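Local coordinates for protein 4-alpha-glucanotransferase (Streptococcus agalactiae, PDB 6M6T) that is an amylomaltase of the TIM-barrel clan and holds glycans in two ligand pockets, at residues V33-E38 with T446-L451; H70-D75 with P111-A116. All coordinates share one frame; numbering follows the deposited sequence.

Contact 1 (V33-E38 with T446-L451); sequences VDFLVE and TCMQDL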
loop_
_atom_site.group_PDB
_atom_site.type_symbol
_atom_site.label_atom_id
_atom_site.label_comp_id
_atom_site.label_asym_id
_atom_site.label_seq_id
_atom_site.Cartn_x
_atom_site.Cartn_y
_atom_site.Cartn_z
ATOM N N VAL A 33 -14.263 -10.412 3.984
ATOM C CA VAL A 33 -13.789 -11.780 3.755
ATOM C C VAL A 33 -14.964 -12.690 3.407
ATOM O O VAL A 33 -14.914 -13.451 2.429
ATOM C CB VAL A 33 -13.018 -12.304 4.984
ATOM C CG1 VAL A 33 -12.235 -13.560 4.640
ATOM C CG2 VAL A 33 -12.092 -11.247 5.528
ATOM N N ASP A 34 -16.027 -12.637 4.231
ATOM C CA ASP A 34 -17.231 -13.428 4.001
ATOM C C ASP A 34 -17.732 -13.243 2.572
ATOM O O ASP A 34 -18.141 -14.209 1.904
ATOM C CB ASP A 34 -18.321 -13.022 5.006
ATOM C CG ASP A 34 -18.161 -13.684 6.393
ATOM O OD1 ASP A 34 -17.646 -14.824 6.468
ATOM O OD2 ASP A 34 -18.572 -13.059 7.409
ATOM N N PHE A 35 -17.679 -12.003 2.079
ATOM C CA PHE A 35 -18.138 -11.715 0.727
ATOM C C PHE A 35 -17.184 -12.280 -0.316
ATOM O O PHE A 35 -17.613 -12.663 -1.412
ATOM C CB PHE A 35 -18.313 -10.206 0.553
ATOM C CG PHE A 35 -17.915 -9.706 -0.797
ATOM C CD1 PHE A 35 -18.764 -9.851 -1.877
ATOM C CD2 PHE A 35 -16.683 -9.093 -0.996
ATOM C CE1 PHE A 35 -18.388 -9.403 -3.135
ATOM C CE2 PHE A 35 -16.302 -8.637 -2.265
ATOM C CZ PHE A 35 -17.146 -8.795 -3.327
ATOM N N LEU A 36 -15.890 -12.333 -0.006
ATOM C CA LEU A 36 -14.953 -12.894 -0.974
ATOM C C LEU A 36 -15.170 -14.395 -1.119
ATOM O O LEU A 36 -15.089 -14.934 -2.229
ATOM C CB LEU A 36 -13.508 -12.580 -0.576
ATOM C CG LEU A 36 -13.151 -11.094 -0.648
ATOM C CD1 LEU A 36 -11.641 -10.799 -0.412
ATOM C CD2 LEU A 36 -13.615 -10.552 -1.972
ATOM N N VAL A 37 -15.471 -15.080 -0.014
ATOM C CA VAL A 37 -15.775 -16.514 -0.103
ATOM C C VAL A 37 -17.163 -16.783 -0.674
ATOM O O VAL A 37 -17.406 -17.887 -1.183
ATOM C CB VAL A 37 -15.670 -17.264 1.240
ATOM C CG1 VAL A 37 -14.388 -16.878 1.983
ATOM C CG2 VAL A 37 -16.925 -17.066 2.098
ATOM N N GLU A 38 -18.088 -15.825 -0.581
ATOM C CA GLU A 38 -19.362 -15.984 -1.274
ATOM C C GLU A 38 -19.158 -16.110 -2.774
ATOM O O GLU A 38 -19.765 -16.968 -3.428
ATOM C CB GLU A 38 -20.277 -14.801 -1.004
ATOM C CG GLU A 38 -20.936 -14.764 0.315
ATOM C CD GLU A 38 -21.887 -13.601 0.357
ATOM O OE1 GLU A 38 -21.613 -12.606 1.081
ATOM O OE2 GLU A 38 -22.899 -13.671 -0.379
ATOM N N THR A 446 -10.185 -7.257 -9.570
ATOM C CA THR A 446 -11.259 -6.328 -9.874
ATOM C C THR A 446 -11.270 -5.205 -8.850
ATOM O O THR A 446 -11.216 -5.456 -7.641
ATOM C CB THR A 446 -12.594 -7.056 -9.901
ATOM O OG1 THR A 446 -12.563 -8.023 -10.964
ATOM C CG2 THR A 446 -13.741 -6.054 -10.113
ATOM N N CYS A 447 -11.300 -3.972 -9.343
ATOM C CA CYS A 447 -11.266 -2.793 -8.493
ATOM C C CYS A 447 -12.647 -2.607 -7.897
ATOM O O CYS A 447 -13.601 -2.357 -8.640
ATOM C CB CYS A 447 -10.874 -1.567 -9.313
ATOM S SG CYS A 447 -9.126 -1.072 -9.248
ATOM N N MET A 448 -12.763 -2.716 -6.571
ATOM C CA MET A 448 -14.084 -2.659 -5.950
ATOM C C MET A 448 -14.893 -1.444 -6.402
ATOM O O MET A 448 -16.130 -1.486 -6.377
ATOM C CB MET A 448 -13.945 -2.680 -4.420
ATOM C CG MET A 448 -15.259 -2.541 -3.647
ATOM S SD MET A 448 -16.387 -3.931 -3.884
ATOM C CE MET A 448 -15.387 -5.264 -3.314
ATOM N N GLN A 449 -14.231 -0.372 -6.844
ATOM C CA GLN A 449 -14.961 0.755 -7.419
ATOM C C GLN A 449 -15.803 0.305 -8.602
ATOM O O GLN A 449 -17.021 0.531 -8.637
ATOM C CB GLN A 449 -13.992 1.852 -7.861
ATOM C CG GLN A 449 -13.539 2.812 -6.784
ATOM C CD GLN A 449 -12.323 2.292 -6.040
ATOM O OE1 GLN A 449 -12.166 1.073 -5.822
ATOM N NE2 GLN A 449 -11.444 3.210 -5.656
ATOM N N ASP A 450 -15.162 -0.361 -9.574
ATOM C CA ASP A 450 -15.813 -0.702 -10.841
ATOM C C ASP A 450 -16.847 -1.808 -10.684
ATOM O O ASP A 450 -17.835 -1.835 -11.421
ATOM C CB ASP A 450 -14.753 -1.102 -11.859
ATOM C CG ASP A 450 -13.654 -0.060 -11.978
ATOM O OD1 ASP A 450 -14.005 1.147 -12.005
ATOM O OD2 ASP A 450 -12.453 -0.442 -12.035
ATOM N N LEU A 451 -16.646 -2.719 -9.737
ATOM C CA LEU A 451 -17.679 -3.699 -9.426
ATOM C C LEU A 451 -18.999 -3.030 -9.042
ATOM O O LEU A 451 -20.074 -3.514 -9.410
ATOM C CB LEU A 451 -17.192 -4.617 -8.316
ATOM C CG LEU A 451 -18.194 -5.700 -8.006
ATOM C CD1 LEU A 451 -17.827 -6.951 -8.774
ATOM C CD2 LEU A 451 -18.201 -5.938 -6.518
#
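Leu451 N donates to Cys447 O at 3.3 Å, and Asp450 N adds a second, weak bond to the same carbonyl. The two N-H groups close the first turn of helix 448-451, just past its N-cap Cys447, and that turn places Met448 and Leu451 on one side, where both meet the ring of Phe35. What joins the two segments is apolar. Met448 CE lies 3.6 Å from Phe35 CE2, so the methyl end of the thioether does the touching, at the far end of the ring. The same methyl carbon, Met448 CE, is 3.9 Å from Phe35 CZ, and the sulfur stays behind it. The two side chains run at each other from opposite directions, and the methyl comes in obliquely to the ring. Met448 sets off with CG on the far side from its own N (chi1 177°), then bends at both of its next bonds, a hook that swings CE round to the phenyl. Leu451 CD2 sits 4.4 Å from Phe35 CZ, also oblique to the ring and a looser touch. The ring tip thus reaches two methyls, one from each residue. All three side chains are buried, though the two segments cover little of each other. On the same helix Phe35 meets the ring of Phe32, the planes at about 55°. In the TIM barrel, helix 27-38 is the connection from strand 6-10 to strand 43-45, while strand 443-447 pairs with strand 6-10 through backbone bonds of Thr446 to Gly8 and Leu10. Met448 also rests on Val9 of that shared strand, and Leu487 of helix 481-493 touches both Phe35 and Leu451, so that helix packs against both sides of the contact.

Contact 2 (H70-D75 with P111-A116); sequences HLIDFD and PVLEKA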
loop_
_atom_site.group_PDB
_atom_site.type_symbol
_atom_site.label_atom_id
_atom_site.label_comp_id
_atom_site.label_asym_id
_atom_site.label_seq_id
_atom_site.Cartn_x
_atom_site.Cartn_y
_atom_site.Cartn_z
ATOM N N HIS A 70 -4.449 4.365 12.246
ATOM C CA HIS A 70 -5.835 4.723 11.969
ATOM C C HIS A 70 -6.713 3.501 11.742
ATOM O O HIS A 70 -7.937 3.599 11.844
ATOM C CB HIS A 70 -5.909 5.641 10.751
ATOM C CG HIS A 70 -5.332 6.997 10.990
ATOM N ND1 HIS A 70 -5.247 7.953 10.001
ATOM C CD2 HIS A 70 -4.819 7.561 12.110
ATOM C CE1 HIS A 70 -4.701 9.049 10.501
ATOM N NE2 HIS A 70 -4.428 8.835 11.777
ATOM N N LEU A 71 -6.122 2.358 11.434
ATOM C CA LEU A 71 -6.887 1.178 11.083
ATOM C C LEU A 71 -7.234 0.328 12.292
ATOM O O LEU A 71 -7.939 -0.674 12.135
ATOM C CB LEU A 71 -6.122 0.336 10.052
ATOM C CG LEU A 71 -5.620 1.106 8.836
ATOM C CD1 LEU A 71 -5.168 0.157 7.734
ATOM C CD2 LEU A 71 -6.701 2.035 8.337
ATOM N N ILE A 72 -6.777 0.699 13.488
ATOM C CA ILE A 72 -7.169 -0.029 14.691
ATOM C C ILE A 72 -8.659 0.170 14.954
ATOM O O ILE A 72 -9.206 1.276 14.786
ATOM C CB ILE A 72 -6.311 0.413 15.886
ATOM C CG1 ILE A 72 -5.044 -0.438 15.923
ATOM C CG2 ILE A 72 -7.081 0.289 17.193
ATOM C CD1 ILE A 72 -4.083 0.003 16.964
ATOM N N ASP A 73 -9.338 -0.911 15.328
ATOM C CA ASP A 73 -10.783 -0.876 15.487
ATOM C C ASP A 73 -11.135 -0.626 16.941
ATOM O O ASP A 73 -10.684 -1.356 17.832
ATOM C CB ASP A 73 -11.440 -2.173 15.014
ATOM C CG ASP A 73 -12.959 -2.103 15.075
ATOM O OD1 ASP A 73 -13.548 -1.167 14.476
ATOM O OD2 ASP A 73 -13.550 -2.987 15.729
ATOM N N PHE A 74 -11.958 0.396 17.170
ATOM C CA PHE A 74 -12.404 0.668 18.524
ATOM C C PHE A 74 -13.323 -0.431 19.055
ATOM O O PHE A 74 -13.296 -0.721 20.256
ATOM C CB PHE A 74 -13.094 2.028 18.570
ATOM C CG PHE A 74 -12.158 3.181 18.386
ATOM C CD1 PHE A 74 -10.789 3.008 18.546
ATOM C CD2 PHE A 74 -12.639 4.433 18.055
ATOM C CE1 PHE A 74 -9.920 4.061 18.383
ATOM C CE2 PHE A 74 -11.770 5.495 17.885
ATOM C CZ PHE A 74 -10.407 5.308 18.053
ATOM N N ASP A 75 -14.126 -1.061 18.189
ATOM C CA ASP A 75 -15.068 -2.076 18.661
ATOM C C ASP A 75 -14.336 -3.317 19.152
ATOM O O ASP A 75 -14.638 -3.847 20.229
ATOM C CB ASP A 75 -16.061 -2.437 17.552
ATOM C CG ASP A 75 -17.061 -1.319 17.261
ATOM O OD1 ASP A 75 -17.533 -0.666 18.226
ATOM O OD2 ASP A 75 -17.371 -1.096 16.065
ATOM N N PRO A 111 -7.314 10.701 22.152
ATOM C CA PRO A 111 -7.883 10.369 23.478
ATOM C C PRO A 111 -8.289 8.909 23.629
ATOM O O PRO A 111 -8.007 8.288 24.665
ATOM C CB PRO A 111 -9.116 11.284 23.569
ATOM C CG PRO A 111 -9.323 11.834 22.164
ATOM C CD PRO A 111 -7.934 11.915 21.602
ATOM N N VAL A 112 -8.929 8.344 22.598
ATOM C CA VAL A 112 -9.457 6.980 22.655
ATOM C C VAL A 112 -8.327 5.954 22.728
ATOM O O VAL A 112 -8.336 5.040 23.575
ATOM C CB VAL A 112 -10.349 6.720 21.430
ATOM C CG1 VAL A 112 -11.006 5.356 21.543
ATOM C CG2 VAL A 112 -11.350 7.862 21.227
ATOM N N LEU A 113 -7.365 6.056 21.800
ATOM C CA LEU A 113 -6.228 5.141 21.810
ATOM C C LEU A 113 -5.437 5.271 23.111
ATOM O O LEU A 113 -4.982 4.267 23.676
ATOM C CB LEU A 113 -5.331 5.394 20.585
ATOM C CG LEU A 113 -5.849 4.998 19.186
ATOM C CD1 LEU A 113 -5.123 5.739 18.069
ATOM C CD2 LEU A 113 -5.766 3.500 18.960
ATOM N N GLU A 114 -5.267 6.498 23.606
ATOM C CA GLU A 114 -4.549 6.682 24.859
ATOM C C GLU A 114 -5.288 6.029 26.025
ATOM O O GLU A 114 -4.660 5.393 26.881
ATOM C CB GLU A 114 -4.325 8.171 25.115
ATOM C CG GLU A 114 -2.890 8.631 24.863
ATOM C CD GLU A 114 -2.809 10.048 24.312
ATOM O OE1 GLU A 114 -3.662 10.894 24.662
ATOM O OE2 GLU A 114 -1.901 10.304 23.499
ATOM N N LYS A 115 -6.620 6.181 26.081
ATOM C CA LYS A 115 -7.407 5.500 27.110
ATOM C C LYS A 115 -7.200 3.981 27.040
ATOM O O LYS A 115 -6.966 3.322 28.068
ATOM C CB LYS A 115 -8.891 5.900 26.965
ATOM C CG LYS A 115 -9.854 5.388 28.043
ATOM C CD LYS A 115 -9.858 6.207 29.353
ATOM C CE LYS A 115 -10.687 7.497 29.271
ATOM N NZ LYS A 115 -12.004 7.329 28.587
ATOM N N ALA A 116 -7.216 3.420 25.823
ATOM C CA ALA A 116 -7.029 1.977 25.672
ATOM C C ALA A 116 -5.625 1.530 26.076
ATOM O O ALA A 116 -5.458 0.459 26.669
ATOM C CB ALA A 116 -7.326 1.554 24.236
#
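Phe74 offers one ring face to Val112, and this is the CH-pi part of the contact. Val112 CG1 stands 3.5 Å from the centroid of the Phe74 ring and only 11° off its normal, so the methyl sits nearly over the middle of the ring. Phe74 CZ is its nearest ring atom, also at 3.5 Å, and Val112 CB follows at 3.7 Å from Phe74 CZ, toward the tip of the ring. Val112 holds CG1 trans to its amide nitrogen (chi1 -175°), which directs that methyl at the ring.

Plain apolar packing comes from Leu113. Its CD2 lies at the edge of the Phe74 ring, near the ring plane, 4.2 Å from Phe74 CE1, and the same methyl is 3.9 Å from Ile72 CG2. One leucine branch thus touches both Ile72 and Phe74. Both segments belong to the long excursion between barrel strands 43-45 and 212-217, a mostly helical insertion into the TIM-barrel path; here the short helix 74-78 and the turn before it pack on helix 105-122. Helix 182-208 lies alongside, its Phe194 touching Ile72 and its Tyr187 touching Leu113, and Tyr88 meets the Phe74 ring edge-to-face.

The polar interactions gather at Asp73 and Ile72. Asp73 is the N-cap of helix 74-78: its OD2 accepts from Leu76 N, while its OD1 is bonded to Thr24 OG1. Asp73 N in turn gives its hydrogen to Gln198 OE1 of helix 182-208, and the weak bond from Arg109 NH2 to Ile72 O runs back to helix 105-122.

From the N terminus the chain runs through strand 6-10 into helix 27-38, the first side of contact 1, and on through strand 43-45 into the helical insertion. There 70-75 meets 111-116, and contact 2 closes a loop of 35 residues. Helix 182-208 then leads back to strand 212-217, and only after the later barrel strands does 446-451 return to helix 27-38, closing a loop of 407 residues with contact 2 nested inside. The contacts do not touch: their centres are 27 Å apart and their nearest atoms about 13 Å. Helix 182-208 touches 33-38 at Val33, away from where that segment meets 446-451, and also packs on the 70-75 side.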